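Local coordinates for bifunctional protein PutA (Bdellovibrio bacteriovorus, PDB 5UR2) that probably oxidises proline to glutamate in two steps, with a flavin-dependent proline dehydrogenase and an NAD-dependent L-glutamate gamma-semialdehyde dehydrogenase in one chain, at residues 9-14 against 442-447; 333-338 against 364-369; 358-363 against 377-382; 388-393 against 400-405. All blocks are in the same frame, centred on the assembly; numbering follows the deposited sequence.

Contact 1 of 4, residues 9-14 against 442-447; sequences QIVSRG and ELLKDP
L444, on the segment 442-447, reaches onto the backbone of helix 6-22 and meets it at V11 and G14, so that this leucine takes part in every contact between the two segments. With CG anti to its own carbonyl carbon (chi1 -64°), the side chain extends toward the helix and divides there. The CD1 methyl of L444 lies 3.4 Å from V11 O and 3.6 Å from G14 C, while the CD2 methyl rests 3.9 Å from G14 CA. G14 has no side chain, and the leucine therefore lies directly on its backbone. V11 closes the join from the flank: its CG1 stands 4.2 Å from L444 CD1, and its CG2 comes to 3.6 Å from L444 O. That carbonyl oxygen also accepts a hydrogen bond from R358 NH1, which ties the same residue to helix 357-369. E15 of helix 6-22 touches the leucine as well. Between the two segments there is no hydrogen bond or salt bridge. The chemistry is therefore that of apolar burial against a helix backbone: the join between these two segments rests on apolar contact, and L444 O, the polar atom beside V11 CG2, is satisfied by R358.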
# COMPACT_ATOMS: atom_id res chain seq x y z
N GLN B 9 -0.57 33.60 -52.95
CA GLN B 9 0.41 34.66 -53.16
C GLN B 9 1.47 34.67 -52.05
O GLN B 9 2.63 34.99 -52.30
CB GLN B 9 -0.27 36.01 -53.23
CG GLN B 9 -1.41 36.08 -54.23
CD GLN B 9 -1.95 37.49 -54.41
OE1 GLN B 9 -1.19 38.47 -54.41
NE2 GLN B 9 -3.26 37.60 -54.58
N ILE B 10 1.07 34.32 -50.83
CA ILE B 10 2.05 34.21 -49.75
C ILE B 10 3.03 33.07 -50.04
O ILE B 10 4.25 33.24 -49.93
CB ILE B 10 1.32 34.04 -48.40
CG1 ILE B 10 0.57 35.33 -48.07
CG2 ILE B 10 2.31 33.69 -47.29
CD1 ILE B 10 -0.33 35.22 -46.88
N VAL B 11 2.51 31.91 -50.45
CA VAL B 11 3.38 30.79 -50.80
C VAL B 11 4.39 31.20 -51.87
O VAL B 11 5.57 30.83 -51.81
CB VAL B 11 2.55 29.57 -51.24
CG1 VAL B 11 3.45 28.51 -51.89
CG2 VAL B 11 1.85 28.97 -50.04
N SER B 12 3.94 31.97 -52.86
CA SER B 12 4.84 32.44 -53.92
C SER B 12 5.96 33.31 -53.36
O SER B 12 7.12 33.19 -53.78
CB SER B 12 4.06 33.20 -54.99
OG SER B 12 3.13 32.34 -55.62
N ARG B 13 5.63 34.23 -52.45
CA ARG B 13 6.66 35.09 -51.88
C ARG B 13 7.67 34.27 -51.09
O ARG B 13 8.88 34.53 -51.16
CB ARG B 13 6.03 36.17 -51.00
CG ARG B 13 7.05 37.10 -50.37
CD ARG B 13 7.81 37.82 -51.46
NE ARG B 13 6.91 38.45 -52.42
CZ ARG B 13 6.41 39.68 -52.30
NH1 ARG B 13 6.75 40.43 -51.25
NH2 ARG B 13 5.59 40.15 -53.23
N GLY B 14 7.20 33.28 -50.33
CA GLY B 14 8.11 32.42 -49.59
C GLY B 14 9.02 31.62 -50.50
O GLY B 14 10.20 31.42 -50.20
N GLU B 442 5.13 22.18 -47.13
CA GLU B 442 4.86 22.11 -45.70
C GLU B 442 5.41 23.33 -44.98
O GLU B 442 4.78 23.84 -44.06
CB GLU B 442 5.45 20.82 -45.11
N LEU B 443 6.58 23.83 -45.40
CA LEU B 443 7.17 24.97 -44.72
C LEU B 443 6.37 26.25 -44.92
O LEU B 443 6.40 27.13 -44.06
CB LEU B 443 8.61 25.20 -45.18
CG LEU B 443 9.70 24.18 -44.80
CD1 LEU B 443 10.96 24.45 -45.64
CD2 LEU B 443 10.03 24.20 -43.32
N LEU B 444 5.67 26.38 -46.04
CA LEU B 444 5.01 27.63 -46.39
C LEU B 444 3.50 27.60 -46.24
O LEU B 444 2.84 28.58 -46.60
CB LEU B 444 5.37 28.03 -47.82
CG LEU B 444 6.84 28.32 -48.10
CD1 LEU B 444 6.98 28.75 -49.54
CD2 LEU B 444 7.36 29.42 -47.17
N LYS B 445 2.93 26.50 -45.75
CA LYS B 445 1.48 26.35 -45.73
C LYS B 445 0.85 27.28 -44.70
O LYS B 445 1.48 27.74 -43.74
CB LYS B 445 1.09 24.90 -45.40
CG LYS B 445 1.04 24.61 -43.91
CD LYS B 445 0.52 23.20 -43.62
CE LYS B 445 0.19 23.02 -42.14
NZ LYS B 445 1.40 23.10 -41.27
N ASP B 446 -0.43 27.56 -44.92
CA ASP B 446 -1.18 28.45 -44.05
C ASP B 446 -1.35 27.80 -42.68
O ASP B 446 -2.00 26.76 -42.58
CB ASP B 446 -2.52 28.78 -44.72
CG ASP B 446 -3.39 29.73 -43.90
OD1 ASP B 446 -2.94 30.21 -42.83
OD2 ASP B 446 -4.51 30.03 -44.35
N PRO B 447 -0.82 28.39 -41.60
CA PRO B 447 -1.00 27.79 -40.27
C PRO B 447 -2.46 27.69 -39.86
O PRO B 447 -2.80 26.83 -39.03
CB PRO B 447 -0.23 28.74 -39.34
CG PRO B 447 -0.21 30.05 -40.10
CD PRO B 447 -0.09 29.67 -41.54

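Contact 2 of 4, residues 333-338 against 364-369; sequences NYELCA and MLYAEK
Y366 reaches across from helix 357-369 to E335 of helix 327-343, its hydroxyl at the carboxylate. The two side chains run at about a right angle, and the carboxylate plane is turned 62° from the plane of the ring. The hydroxyl Y366 OH donates a hydrogen bond to E335 OE1 over 3.1 Å. It arrives on the anti side of that oxygen, the side away from OE2, and lies 29° out of the carboxylate plane, so the approach is tilted rather than in line with the group. Lower on the glutamate, CB sits at the edge of the ring, near its plane, 4.0 Å from Y366 CE2. The tyrosine thus makes two kinds of contact with one residue: a polar one through its hydroxyl and an apolar one through its rim. The torsions set this up. E335 has CG anti to its carbonyl carbon and is extended beyond it (chi2 -176°), which puts the carboxylate beside the Y366 hydroxyl while CB stays at the ring edge.

The phenol is not the main partner of the acid, because E335 OE1 also forms a salt bridge with R358 NH2, about two turns before Y366 on the same helix. E335 is buried, with A362 packed against its side chain, whereas Y366 is partly exposed. An oxygen shared between a guanidinium and a phenol would probably be stabilised in its charged form, and the neutral hydroxyl adds directional hydrogen bonding to what is chiefly an ionic link between the two helices.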
# COMPACT_ATOMS: atom_id res chain seq x y z
N ASN B 333 -2.08 32.98 -34.98
CA ASN B 333 -2.36 34.17 -34.18
C ASN B 333 -1.36 35.29 -34.50
O ASN B 333 -1.73 36.47 -34.50
CB ASN B 333 -2.31 33.81 -32.69
CG ASN B 333 -2.82 34.93 -31.83
OD1 ASN B 333 -4.01 35.26 -31.88
ND2 ASN B 333 -1.94 35.53 -31.04
N TYR B 334 -0.10 34.93 -34.77
CA TYR B 334 0.88 35.94 -35.17
C TYR B 334 0.40 36.67 -36.42
O TYR B 334 0.39 37.90 -36.48
CB TYR B 334 2.24 35.29 -35.43
CG TYR B 334 3.38 36.28 -35.60
CD1 TYR B 334 3.52 37.04 -36.76
CD2 TYR B 334 4.35 36.42 -34.61
CE1 TYR B 334 4.57 37.96 -36.91
CE2 TYR B 334 5.39 37.31 -34.74
CZ TYR B 334 5.51 38.08 -35.90
OH TYR B 334 6.56 38.96 -36.00
N GLU B 335 -0.02 35.91 -37.43
CA GLU B 335 -0.45 36.54 -38.68
C GLU B 335 -1.71 37.38 -38.46
O GLU B 335 -1.82 38.48 -39.01
CB GLU B 335 -0.63 35.47 -39.76
CG GLU B 335 0.71 34.85 -40.17
CD GLU B 335 0.64 33.84 -41.33
OE1 GLU B 335 -0.35 33.80 -42.08
OE2 GLU B 335 1.62 33.08 -41.48
N LEU B 336 -2.63 36.91 -37.63
CA LEU B 336 -3.82 37.69 -37.32
C LEU B 336 -3.45 39.01 -36.64
O LEU B 336 -3.96 40.08 -36.99
CB LEU B 336 -4.77 36.86 -36.44
CG LEU B 336 -6.03 37.54 -35.90
CD1 LEU B 336 -7.07 37.67 -37.05
CD2 LEU B 336 -6.63 36.81 -34.71
N CYS B 337 -2.56 38.95 -35.63
CA CYS B 337 -2.09 40.16 -34.98
C CYS B 337 -1.37 41.09 -35.95
O CYS B 337 -1.58 42.31 -35.94
CB CYS B 337 -1.17 39.81 -33.81
SG CYS B 337 -2.04 39.06 -32.41
N ALA B 338 -0.51 40.52 -36.80
CA ALA B 338 0.25 41.32 -37.75
C ALA B 338 -0.69 42.08 -38.70
O ALA B 338 -0.52 43.28 -38.94
CB ALA B 338 1.24 40.44 -38.52
N MET B 364 4.81 40.43 -45.45
CA MET B 364 5.10 41.23 -46.64
C MET B 364 3.86 41.42 -47.48
O MET B 364 3.59 42.53 -47.96
CB MET B 364 6.20 40.58 -47.47
CG MET B 364 7.58 40.59 -46.86
SD MET B 364 8.73 39.62 -47.84
CE MET B 364 10.22 39.82 -46.86
N LEU B 365 3.11 40.34 -47.70
CA LEU B 365 1.93 40.40 -48.56
C LEU B 365 0.83 41.22 -47.92
O LEU B 365 0.21 42.07 -48.57
CB LEU B 365 1.44 38.98 -48.87
CG LEU B 365 1.86 38.43 -50.23
CD1 LEU B 365 1.21 39.22 -51.35
CD2 LEU B 365 3.36 38.50 -50.36
N TYR B 366 0.58 40.99 -46.62
CA TYR B 366 -0.44 41.76 -45.92
C TYR B 366 -0.13 43.25 -46.00
O TYR B 366 -1.03 44.08 -46.20
CB TYR B 366 -0.53 41.30 -44.45
CG TYR B 366 -0.99 39.87 -44.25
CD1 TYR B 366 -1.90 39.26 -45.11
CD2 TYR B 366 -0.48 39.11 -43.21
CE1 TYR B 366 -2.31 37.91 -44.91
CE2 TYR B 366 -0.87 37.78 -43.01
CZ TYR B 366 -1.78 37.19 -43.85
OH TYR B 366 -2.15 35.87 -43.62
N ALA B 367 1.16 43.61 -45.88
CA ALA B 367 1.54 45.00 -46.07
C ALA B 367 1.26 45.45 -47.50
O ALA B 367 0.77 46.56 -47.73
CB ALA B 367 3.01 45.21 -45.72
N GLU B 368 1.55 44.59 -48.49
CA GLU B 368 1.39 45.00 -49.88
C GLU B 368 -0.08 45.15 -50.25
O GLU B 368 -0.44 46.05 -51.01
CB GLU B 368 2.09 44.02 -50.82
CG GLU B 368 3.60 44.18 -50.81
CD GLU B 368 4.33 43.01 -51.44
OE1 GLU B 368 3.70 42.25 -52.21
OE2 GLU B 368 5.54 42.87 -51.15
N LYS B 369 -0.94 44.27 -49.74
CA LYS B 369 -2.36 44.40 -50.03
C LYS B 369 -2.95 45.68 -49.44
O LYS B 369 -3.99 46.14 -49.92
CB LYS B 369 -3.12 43.18 -49.51
CG LYS B 369 -2.80 41.88 -50.26
CD LYS B 369 -3.09 42.00 -51.76
CE LYS B 369 -2.76 40.71 -52.52
NZ LYS B 369 -2.89 40.86 -54.01

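Contact 3 of 4, residues 358-363 against 377-382; sequences RTLAAC and LEFQML. With P5F (N-propargylglycine-modified flavin adenine dinucleotide), chain F.
The beta-alpha-beta unit of strand 349-353, helix 357-369 and strand 379-382 supplies both sides of this contact, where L360 and C363 of the helix lie over F379 and M381 of the strand. The segments run almost antiparallel, at 167°, with their axes 11.1 Å apart, and side chains fill the interval. L360 divides its two methyls between two partners. L360 CD2 lies 3.4 Å from F379 CD1, oblique to the ring, the two side chains passing alongside with their ends pointing opposite ways; L360 CD1 touches M381 CE at 3.7 Å. The methionine reaches it because its chain is fully extended beyond CG (chi2 -178°). C363 comes in at the rim of the same ring, its CB near the ring plane and 4.1 Å from F379 CE1. Y398 adds an edge-to-face ring contact to F379.

Residues 380-382 line the cofactor. Q380 CB and OE1 each lie 3.7 Å from the flavin methyl C7M, and a 2.9 Å hydrogen bond from Q380 NE2 to the anti lone pair of E378 OE2 steadies the amide. L382 CD2 lies 3.6 Å from flavin C8, and M381 CA is 3.5 Å from C8M. A hydrophobic layer between helix and strand, and a strand whose end lines the flavin site, are typical of the TIM-type barrel of proline dehydrogenases.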
# COMPACT_ATOMS: atom_id res chain seq x y z
N ARG B 358 7.77 31.62 -43.76
CA ARG B 358 6.32 31.73 -43.91
C ARG B 358 5.78 32.99 -43.25
O ARG B 358 5.10 33.81 -43.89
CB ARG B 358 5.63 30.49 -43.34
CG ARG B 358 4.14 30.69 -42.99
CD ARG B 358 3.26 30.88 -44.22
NE ARG B 358 1.98 31.52 -43.88
CZ ARG B 358 0.90 31.50 -44.66
NH1 ARG B 358 0.93 30.86 -45.83
NH2 ARG B 358 -0.22 32.11 -44.29
N THR B 359 6.10 33.18 -41.96
CA THR B 359 5.67 34.36 -41.21
C THR B 359 6.10 35.65 -41.90
O THR B 359 5.31 36.58 -42.08
CB THR B 359 6.25 34.31 -39.79
OG1 THR B 359 5.89 33.06 -39.17
CG2 THR B 359 5.72 35.49 -38.94
N LEU B 360 7.38 35.73 -42.27
CA LEU B 360 7.89 36.93 -42.94
C LEU B 360 7.15 37.19 -44.25
O LEU B 360 6.80 38.33 -44.56
CB LEU B 360 9.39 36.79 -43.17
CG LEU B 360 10.26 36.64 -41.91
CD1 LEU B 360 11.70 36.26 -42.27
CD2 LEU B 360 10.25 37.92 -41.13
N ALA B 361 6.94 36.14 -45.06
CA ALA B 361 6.28 36.32 -46.36
C ALA B 361 4.83 36.75 -46.20
O ALA B 361 4.33 37.56 -46.99
CB ALA B 361 6.36 35.02 -47.17
N ALA B 362 4.13 36.22 -45.20
CA ALA B 362 2.76 36.65 -44.94
C ALA B 362 2.72 38.13 -44.58
O ALA B 362 1.91 38.90 -45.11
CB ALA B 362 2.14 35.80 -43.83
N CYS B 363 3.61 38.57 -43.69
CA CYS B 363 3.66 39.98 -43.34
C CYS B 363 3.89 40.85 -44.58
O CYS B 363 3.23 41.88 -44.75
CB CYS B 363 4.74 40.22 -42.30
SG CYS B 363 4.38 39.52 -40.66
N LEU B 377 7.89 49.12 -43.07
CA LEU B 377 8.01 47.90 -42.28
C LEU B 377 9.37 47.83 -41.59
O LEU B 377 10.30 48.58 -41.89
CB LEU B 377 7.80 46.67 -43.16
CG LEU B 377 6.53 46.65 -43.99
CD1 LEU B 377 6.39 45.29 -44.68
CD2 LEU B 377 5.34 46.97 -43.12
N GLU B 378 9.46 46.91 -40.63
CA GLU B 378 10.73 46.61 -40.00
C GLU B 378 10.72 45.15 -39.58
O GLU B 378 9.76 44.68 -38.95
CB GLU B 378 10.98 47.52 -38.80
CG GLU B 378 12.36 47.35 -38.22
CD GLU B 378 12.64 48.38 -37.15
OE1 GLU B 378 12.77 49.58 -37.51
OE2 GLU B 378 12.75 47.98 -35.97
N PHE B 379 11.79 44.45 -39.91
CA PHE B 379 11.92 43.06 -39.52
C PHE B 379 13.06 42.92 -38.52
O PHE B 379 14.03 43.69 -38.55
CB PHE B 379 12.11 42.17 -40.75
CG PHE B 379 10.88 42.08 -41.61
CD1 PHE B 379 9.81 41.31 -41.20
CD2 PHE B 379 10.80 42.76 -42.81
CE1 PHE B 379 8.65 41.23 -41.96
CE2 PHE B 379 9.65 42.68 -43.60
CZ PHE B 379 8.58 41.91 -43.17
N GLN B 380 12.94 41.95 -37.62
CA GLN B 380 13.93 41.79 -36.56
C GLN B 380 14.27 40.32 -36.36
O GLN B 380 13.40 39.45 -36.45
CB GLN B 380 13.44 42.43 -35.24
CG GLN B 380 13.12 43.93 -35.36
CD GLN B 380 12.78 44.60 -34.02
OE1 GLN B 380 12.89 43.98 -32.96
NE2 GLN B 380 12.37 45.86 -34.08
N MET B 381 15.56 40.07 -36.13
CA MET B 381 16.08 38.73 -35.91
C MET B 381 17.20 38.80 -34.89
O MET B 381 17.83 39.85 -34.70
CB MET B 381 16.63 38.11 -37.20
CG MET B 381 15.61 37.86 -38.27
SD MET B 381 16.41 37.09 -39.69
CE MET B 381 15.05 37.12 -40.85
N LEU B 382 17.49 37.67 -34.26
CA LEU B 382 18.55 37.62 -33.26
C LEU B 382 19.91 37.63 -33.95
O LEU B 382 20.10 37.04 -35.02
CB LEU B 382 18.41 36.38 -32.39
CG LEU B 382 17.10 36.16 -31.63
CD1 LEU B 382 17.23 34.87 -30.87
CD2 LEU B 382 16.79 37.29 -30.67
PA P5F F . 9.21 29.73 -35.21
O1A P5F F . 8.33 30.02 -36.48
O2A P5F F . 9.91 28.47 -35.15
O5B P5F F . 8.45 29.68 -33.91
C5B P5F F . 8.92 29.10 -32.70
C4B P5F F . 8.02 29.56 -31.55
O4B P5F F . 6.74 28.96 -31.56
C3B P5F F . 8.52 29.34 -30.16
O3B P5F F . 9.48 30.25 -29.79
C2B P5F F . 7.29 29.45 -29.35
O2B P5F F . 7.01 30.79 -29.14
C1B P5F F . 6.26 28.87 -30.25
N9A P5F F . 5.95 27.49 -29.99
C8A P5F F . 6.82 26.41 -29.99
N7A P5F F . 6.12 25.30 -29.72
C5A P5F F . 4.77 25.61 -29.54
C6A P5F F . 3.62 24.89 -29.23
N6A P5F F . 3.68 23.47 -29.04
N1A P5F F . 2.44 25.52 -29.10
C2A P5F F . 2.33 26.85 -29.28
N3A P5F F . 3.45 27.59 -29.55
C4A P5F F . 4.65 27.02 -29.70
N1 P5F F . 10.40 36.49 -26.88
C2 P5F F . 9.67 36.97 -25.73
O2 P5F F . 8.75 36.12 -25.14
N3 P5F F . 9.87 38.29 -25.23
C4 P5F F . 10.80 39.19 -25.82
O4 P5F F . 10.95 40.47 -25.27
C4X P5F F . 11.58 38.68 -27.02
N5 P5F F . 12.66 39.46 -27.62
C5X P5F F . 13.04 39.09 -29.00
C6 P5F F . 13.68 40.10 -29.89
C7 P5F F . 13.96 39.77 -31.24
C7M P5F F . 14.62 40.81 -32.13
C8 P5F F . 13.63 38.49 -31.76
C8M P5F F . 13.91 38.11 -33.19
C9 P5F F . 13.02 37.52 -30.92
C9A P5F F . 12.72 37.86 -29.50
N10 P5F F . 12.06 36.87 -28.64
C10 P5F F . 11.37 37.38 -27.49
C1' P5F F . 11.94 35.44 -29.01
C2' P5F F . 10.75 35.17 -29.94
O2' P5F F . 9.59 35.37 -29.23
C3' P5F F . 10.73 33.78 -30.57
O3' P5F F . 10.62 32.85 -29.57
C4' P5F F . 11.95 33.43 -31.41
O4' P5F F . 12.45 34.61 -31.92
C5' P5F F . 11.73 32.34 -32.48
O5' P5F F . 10.49 32.45 -33.15
P P5F F . 10.26 32.23 -34.75
O1P P5F F . 9.08 33.01 -35.43
O2P P5F F . 11.72 32.50 -35.27
O3P P5F F . 10.37 30.60 -34.91
C21 P5F F . 14.25 39.28 -25.55
C22 P5F F . 13.45 39.48 -26.62
C23 P5F F . 13.84 39.74 -24.14

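Contact 4 of 4, residues 388-393 against 400-405. With P5F (N-propargylglycine-modified flavin adenine dinucleotide), chain F.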
# COMPACT_ATOMS: atom_id res chain seq x y z
N PRO B 388 21.43 33.15 -43.60
CA PRO B 388 21.01 33.18 -45.01
C PRO B 388 19.70 33.92 -45.22
O PRO B 388 19.53 34.61 -46.23
CB PRO B 388 20.88 31.70 -45.38
CG PRO B 388 21.56 30.95 -44.30
CD PRO B 388 21.41 31.78 -43.07
N ILE B 389 18.77 33.80 -44.27
CA ILE B 389 17.48 34.49 -44.39
C ILE B 389 17.65 35.98 -44.16
O ILE B 389 17.12 36.80 -44.92
CB ILE B 389 16.47 33.87 -43.41
CG1 ILE B 389 16.57 32.35 -43.51
CG2 ILE B 389 15.09 34.37 -43.73
CD1 ILE B 389 15.63 31.58 -42.60
N LYS B 390 18.37 36.35 -43.09
CA LYS B 390 18.67 37.75 -42.78
C LYS B 390 19.23 38.50 -43.98
O LYS B 390 18.76 39.59 -44.33
CB LYS B 390 19.68 37.78 -41.62
CG LYS B 390 19.71 39.05 -40.77
CD LYS B 390 20.75 38.90 -39.66
CE LYS B 390 20.26 37.97 -38.53
NZ LYS B 390 21.30 37.68 -37.48
N LYS B 391 20.27 37.93 -44.61
CA LYS B 391 20.89 38.60 -45.74
C LYS B 391 19.91 38.78 -46.89
O LYS B 391 19.88 39.83 -47.53
CB LYS B 391 22.11 37.79 -46.20
CG LYS B 391 22.73 38.25 -47.50
CD LYS B 391 23.66 39.42 -47.33
CE LYS B 391 24.63 39.52 -48.51
NZ LYS B 391 23.92 39.36 -49.82
N THR B 392 19.07 37.76 -47.13
CA THR B 392 18.08 37.84 -48.20
C THR B 392 17.09 38.97 -47.97
O THR B 392 16.78 39.74 -48.89
CB THR B 392 17.35 36.50 -48.35
OG1 THR B 392 18.28 35.49 -48.76
CG2 THR B 392 16.24 36.59 -49.38
N ILE B 393 16.58 39.10 -46.73
CA ILE B 393 15.64 40.17 -46.41
C ILE B 393 16.25 41.53 -46.71
O ILE B 393 15.57 42.44 -47.22
CB ILE B 393 15.21 40.09 -44.93
CG1 ILE B 393 14.52 38.77 -44.61
CG2 ILE B 393 14.31 41.26 -44.59
CD1 ILE B 393 13.24 38.57 -45.34
N MET B 400 16.20 45.73 -41.56
CA MET B 400 16.46 44.60 -40.68
C MET B 400 17.19 45.09 -39.44
O MET B 400 18.21 45.79 -39.55
CB MET B 400 17.29 43.52 -41.39
CG MET B 400 17.81 42.42 -40.45
SD MET B 400 16.53 41.35 -39.73
CE MET B 400 15.74 40.83 -41.26
N ARG B 401 16.68 44.72 -38.27
CA ARG B 401 17.27 45.09 -37.00
C ARG B 401 17.68 43.83 -36.25
O ARG B 401 16.86 42.93 -36.06
CB ARG B 401 16.29 45.91 -36.15
CG ARG B 401 16.87 46.37 -34.83
CD ARG B 401 15.88 47.26 -34.03
NE ARG B 401 15.30 48.30 -34.86
CZ ARG B 401 15.88 49.47 -35.12
NH1 ARG B 401 17.07 49.75 -34.61
NH2 ARG B 401 15.28 50.35 -35.91
N GLU B 402 18.94 43.77 -35.83
CA GLU B 402 19.45 42.62 -35.09
C GLU B 402 19.37 42.88 -33.60
O GLU B 402 19.88 43.89 -33.11
CB GLU B 402 20.90 42.32 -35.47
CG GLU B 402 21.10 41.61 -36.79
CD GLU B 402 22.53 41.15 -36.95
OE1 GLU B 402 23.40 42.04 -37.06
OE2 GLU B 402 22.79 39.92 -36.98
N TYR B 403 18.75 41.94 -32.89
CA TYR B 403 18.81 41.92 -31.43
C TYR B 403 20.24 41.65 -30.99
O TYR B 403 20.82 40.62 -31.33
CB TYR B 403 17.86 40.85 -30.90
CG TYR B 403 17.67 40.89 -29.42
CD1 TYR B 403 16.83 41.83 -28.83
CD2 TYR B 403 18.33 39.97 -28.60
CE1 TYR B 403 16.66 41.86 -27.45
CE2 TYR B 403 18.17 40.00 -27.23
CZ TYR B 403 17.33 40.94 -26.65
OH TYR B 403 17.17 40.96 -25.28
N ALA B 404 20.81 42.58 -30.23
CA ALA B 404 22.25 42.61 -29.97
C ALA B 404 22.52 42.42 -28.49
O ALA B 404 22.60 43.40 -27.73
CB ALA B 404 22.85 43.92 -30.48
N PRO B 405 22.67 41.18 -28.02
CA PRO B 405 22.95 40.98 -26.60
C PRO B 405 24.37 41.39 -26.28
O PRO B 405 25.30 41.16 -27.06
CB PRO B 405 22.74 39.47 -26.40
CG PRO B 405 22.12 38.97 -27.68
CD PRO B 405 22.58 39.91 -28.75
PA P5F F . 9.21 29.73 -35.21
O1A P5F F . 8.33 30.02 -36.48
O2A P5F F . 9.91 28.47 -35.15
O5B P5F F . 8.45 29.68 -33.91
C5B P5F F . 8.92 29.10 -32.70
C4B P5F F . 8.02 29.56 -31.55
O4B P5F F . 6.74 28.96 -31.56
C3B P5F F . 8.52 29.34 -30.16
O3B P5F F . 9.48 30.25 -29.79
C2B P5F F . 7.29 29.45 -29.35
O2B P5F F . 7.01 30.79 -29.14
C1B P5F F . 6.26 28.87 -30.25
N9A P5F F . 5.95 27.49 -29.99
C8A P5F F . 6.82 26.41 -29.99
N7A P5F F . 6.12 25.30 -29.72
C5A P5F F . 4.77 25.61 -29.54
C6A P5F F . 3.62 24.89 -29.23
N6A P5F F . 3.68 23.47 -29.04
N1A P5F F . 2.44 25.52 -29.10
C2A P5F F . 2.33 26.85 -29.28
N3A P5F F . 3.45 27.59 -29.55
C4A P5F F . 4.65 27.02 -29.70
N1 P5F F . 10.40 36.49 -26.88
C2 P5F F . 9.67 36.97 -25.73
O2 P5F F . 8.75 36.12 -25.14
N3 P5F F . 9.87 38.29 -25.23
C4 P5F F . 10.80 39.19 -25.82
O4 P5F F . 10.95 40.47 -25.27
C4X P5F F . 11.58 38.68 -27.02
N5 P5F F . 12.66 39.46 -27.62
C5X P5F F . 13.04 39.09 -29.00
C6 P5F F . 13.68 40.10 -29.89
C7 P5F F . 13.96 39.77 -31.24
C7M P5F F . 14.62 40.81 -32.13
C8 P5F F . 13.63 38.49 -31.76
C8M P5F F . 13.91 38.11 -33.19
C9 P5F F . 13.02 37.52 -30.92
C9A P5F F . 12.72 37.86 -29.50
N10 P5F F . 12.06 36.87 -28.64
C10 P5F F . 11.37 37.38 -27.49
C1' P5F F . 11.94 35.44 -29.01
C2' P5F F . 10.75 35.17 -29.94
O2' P5F F . 9.59 35.37 -29.23
C3' P5F F . 10.73 33.78 -30.57
O3' P5F F . 10.62 32.85 -29.57
C4' P5F F . 11.95 33.43 -31.41
O4' P5F F . 12.45 34.61 -31.92
C5' P5F F . 11.73 32.34 -32.48
O5' P5F F . 10.49 32.45 -33.15
P P5F F . 10.26 32.23 -34.75
O1P P5F F . 9.08 33.01 -35.43
O2P P5F F . 11.72 32.50 -35.27
O3P P5F F . 10.37 30.60 -34.91
C21 P5F F . 14.25 39.28 -25.55
C22 P5F F . 13.45 39.48 -26.62
C23 P5F F . 13.84 39.74 -24.14
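K390 NZ and E402 OE2 form a buried salt bridge of 2.7 Å between helix 387-395 and strand 400-406. E402 OE2 accepts through its anti lone pair, the one turned away from the other oxygen, and the two side chains cross at about a right angle. A bend at chi3 (-75°) swings the end of the lysine toward the strand, where it also pairs with E387 OE2 and donates to the carbonyl of L382. Several oxygens thus gather round one buried ammonium, which would probably keep it charged.

Next to the bridge the contact turns apolar. The lysine stem crosses M400, with K390 CG 3.9 Å from M400 CG. The methionine is folded at chi2 and chi3 and places its CE 3.6 Å from I393 CG2, one helix turn beyond K390. On the strand, Y403 belongs to the flavin pocket: its OH lies 3.4 Å from C21 of the inactivator-derived group and is hydrogen-bonded to K198 NZ. The directions of segments 388-393 and 400-405 differ by 149°, roughly antiparallel, with M21 of helix 6-22 touching I389, while the strand itself lies between 379-382 and 138-144 and so closes the barrel.

Contacts 2 and 3 share helix 357-369, and their centres are about 9 Å apart; R358 joins them, its NH2 2.8 Å from E335 OE1. The same arginine reaches contact 1, where R358 NH1 is 3.1 Å from L444 O. Helix 6-22 is tied to contact 2 by the salt bridge of R13 NH1 to E368 OE2, 2.7 Å. Contacts 3 and 4 use adjacent barrel strands and meet through E378 OE2 and R401 NE, 2.8 Å apart. Both touch the modified flavin, whereas the side chains of E335 and L444 stay about 9 and 11 Å from it. Contacts 1 and 2 join elements outside the barrel strands, and contacts 3 and 4 join helices to strands that line the flavin.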